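PDB 3S52: putative fumarylacetoacetate hydrolase family protein from Yersinia pestis, which is a putative member of the fumarylacetoacetate hydrolase family, with the mixed alpha-beta architecture seen in its chain. Local coordinates for residues H72-A77 with I158-N163. Numbering follows the deposited sequence.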
loop_
_atom_site.group_PDB
_atom_site.type_symbol
_atom_site.label_atom_id
_atom_site.label_comp_id
_atom_site.label_asym_id
_atom_site.label_seq_id
_atom_site.Cartn_x
_atom_site.Cartn_y
_atom_site.Cartn_z
ATOM N N HIS A 72 -13.862 -13.587 2.857
ATOM C CA HIS A 72 -14.496 -12.555 2.046
ATOM C C HIS A 72 -14.878 -11.333 2.915
ATOM O O HIS A 72 -15.307 -11.495 4.061
ATOM C CB HIS A 72 -15.740 -13.123 1.347
ATOM C CG HIS A 72 -16.735 -13.745 2.283
ATOM N ND1 HIS A 72 -17.608 -13.000 3.050
ATOM C CD2 HIS A 72 -16.996 -15.044 2.578
ATOM C CE1 HIS A 72 -18.356 -13.811 3.780
ATOM N NE2 HIS A 72 -18.005 -15.057 3.513
ATOM N N GLU A 73 -14.658 -10.116 2.408
ATOM C CA GLU A 73 -15.284 -8.953 3.019
ATOM C C GLU A 73 -15.873 -8.066 1.931
ATOM O O GLU A 73 -15.147 -7.276 1.325
ATOM C CB GLU A 73 -14.228 -8.162 3.807
ATOM C CG GLU A 73 -13.332 -9.054 4.642
ATOM C CD GLU A 73 -12.474 -8.276 5.625
ATOM O OE1 GLU A 73 -12.149 -7.100 5.336
ATOM O OE2 GLU A 73 -12.136 -8.850 6.685
ATOM N N ILE A 74 -17.190 -8.103 1.768
ATOM C CA ILE A 74 -17.833 -7.335 0.700
ATOM C C ILE A 74 -17.873 -5.855 1.105
ATOM O O ILE A 74 -18.024 -5.537 2.290
ATOM C CB ILE A 74 -19.258 -7.869 0.363
ATOM C CG1 ILE A 74 -19.785 -7.225 -0.919
ATOM C CG2 ILE A 74 -20.223 -7.601 1.497
ATOM C CD1 ILE A 74 -21.178 -7.708 -1.324
ATOM N N GLU A 75 -17.690 -4.964 0.132
ATOM C CA GLU A 75 -17.572 -3.534 0.414
ATOM C C GLU A 75 -17.989 -2.704 -0.777
ATOM O O GLU A 75 -17.803 -3.114 -1.926
ATOM C CB GLU A 75 -16.115 -3.164 0.804
ATOM C CG GLU A 75 -15.501 -4.100 1.862
ATOM C CD GLU A 75 -14.291 -3.524 2.586
ATOM O OE1 GLU A 75 -13.972 -2.337 2.373
ATOM O OE2 GLU A 75 -13.657 -4.266 3.384
ATOM N N LEU A 76 -18.539 -1.529 -0.492
ATOM C CA LEU A 76 -18.805 -0.535 -1.523
ATOM C C LEU A 76 -17.472 0.076 -1.953
ATOM O O LEU A 76 -16.669 0.494 -1.103
ATOM C CB LEU A 76 -19.740 0.561 -0.985
ATOM C CG LEU A 76 -19.985 1.675 -2.004
ATOM C CD1 LEU A 76 -20.899 1.186 -3.103
ATOM C CD2 LEU A 76 -20.562 2.926 -1.332
ATOM N N ALA A 77 -17.213 0.088 -3.260
ATOM C CA ALA A 77 -15.990 0.714 -3.781
ATOM C C ALA A 77 -16.354 2.026 -4.477
ATOM O O ALA A 77 -17.348 2.095 -5.189
ATOM C CB ALA A 77 -15.280 -0.224 -4.771
ATOM N N ILE A 158 -26.902 -16.904 2.036
ATOM C CA ILE A 158 -26.518 -15.516 2.279
ATOM C C ILE A 158 -25.451 -15.468 3.352
ATOM O O ILE A 158 -25.618 -16.030 4.425
ATOM C CB ILE A 158 -27.685 -14.690 2.786
ATOM C CG1 ILE A 158 -28.692 -14.476 1.663
ATOM C CG2 ILE A 158 -27.180 -13.348 3.345
ATOM C CD1 ILE A 158 -29.995 -13.902 2.142
ATOM N N ARG A 159 -24.362 -14.778 3.054
ATOM C CA ARG A 159 -23.201 -14.680 3.941
ATOM C C ARG A 159 -23.081 -13.279 4.539
ATOM O O ARG A 159 -22.864 -13.118 5.744
ATOM C CB ARG A 159 -21.928 -15.127 3.220
ATOM C CG ARG A 159 -21.999 -16.609 2.847
ATOM C CD ARG A 159 -21.732 -17.472 4.060
ATOM N NE ARG A 159 -20.322 -17.354 4.400
ATOM C CZ ARG A 159 -19.375 -18.195 3.990
ATOM N NH1 ARG A 159 -19.692 -19.261 3.248
ATOM N NH2 ARG A 159 -18.111 -17.972 4.339
ATOM N N GLN A 160 -23.089 -12.275 3.673
ATOM C CA GLN A 160 -23.204 -10.898 4.131
ATOM C C GLN A 160 -24.370 -10.202 3.439
ATOM O O GLN A 160 -24.633 -10.440 2.256
ATOM C CB GLN A 160 -21.903 -10.146 3.882
ATOM C CG GLN A 160 -20.672 -10.837 4.455
ATOM C CD GLN A 160 -19.433 -9.995 4.287
ATOM O OE1 GLN A 160 -18.622 -10.238 3.396
ATOM N NE2 GLN A 160 -19.286 -8.986 5.135
ATOM N N GLN A 161 -25.128 -9.424 4.204
ATOM C CA GLN A 161 -26.150 -8.547 3.633
ATOM C C GLN A 161 -26.193 -7.284 4.469
ATOM O O GLN A 161 -26.546 -7.345 5.645
ATOM C CB GLN A 161 -27.520 -9.260 3.638
ATOM C CG GLN A 161 -28.665 -8.457 2.985
ATOM C CD GLN A 161 -29.944 -9.279 2.795
ATOM O OE1 GLN A 161 -29.904 -10.399 2.279
ATOM N NE2 GLN A 161 -31.083 -8.724 3.217
ATOM N N GLY A 162 -25.904 -6.134 3.870
ATOM C CA GLY A 162 -25.795 -4.923 4.653
ATOM C C GLY A 162 -26.145 -3.692 3.849
ATOM O O GLY A 162 -26.543 -3.790 2.693
ATOM N N ASN A 163 -26.019 -2.532 4.475
ATOM C CA ASN A 163 -26.343 -1.295 3.800
ATOM C C ASN A 163 -25.390 -0.221 4.274
ATOM O O ASN A 163 -25.081 -0.148 5.467
ATOM C CB ASN A 163 -27.797 -0.910 4.063
ATOM C CG ASN A 163 -28.252 0.264 3.218
ATOM O OD1 ASN A 163 -27.926 1.414 3.517
ATOM N ND2 ASN A 163 -29.014 -0.017 2.156
#
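Gln-160 reaches from strand 157-163, outermost in its sheet within this chain, to His-72 and Ile-74, its side chain leaving the backbone with CG anti to the carbonyl carbon (chi1 -53°) and running out extended. Its CB packs 3.9 Å from CG2 of Ile-74, whose branched aliphatic side chain suits the buried interface between the two sheets. One atom further, CG lies 3.8 Å from CE1 of the His-72 ring, and CD sits at that ring's edge, the amide and ring planes turned 39° apart. At the tip, OE1 takes two hydrogen bonds, from opposite faces of the amide: one from ND1 of His-72 at 3.0 Å, the other, straighter (164°), from the backbone N of Ile-74, also at 3.0 Å. Imidazole suits this place because ND1 can donate almost within its own ring plane. The far end of the amide, NE2, bonds to Thr-194 OG1, which helps fix the rotation of the group. Glutamine thus supplies both an acceptor and a donor in a buried setting. The Arg-159 side chain crosses that of His-72 at about a right angle, bringing NH2 3.0 Å from NE2; NH2 donates to Pro-200 O. Arg-159 and Gln-160 together lie opposite Leu-152 on strand 149-154 and form a classic beta bulge, which lets consecutive residues point toward strand 70-80 and join the four-stranded antiparallel sheet to the larger mixed sheet.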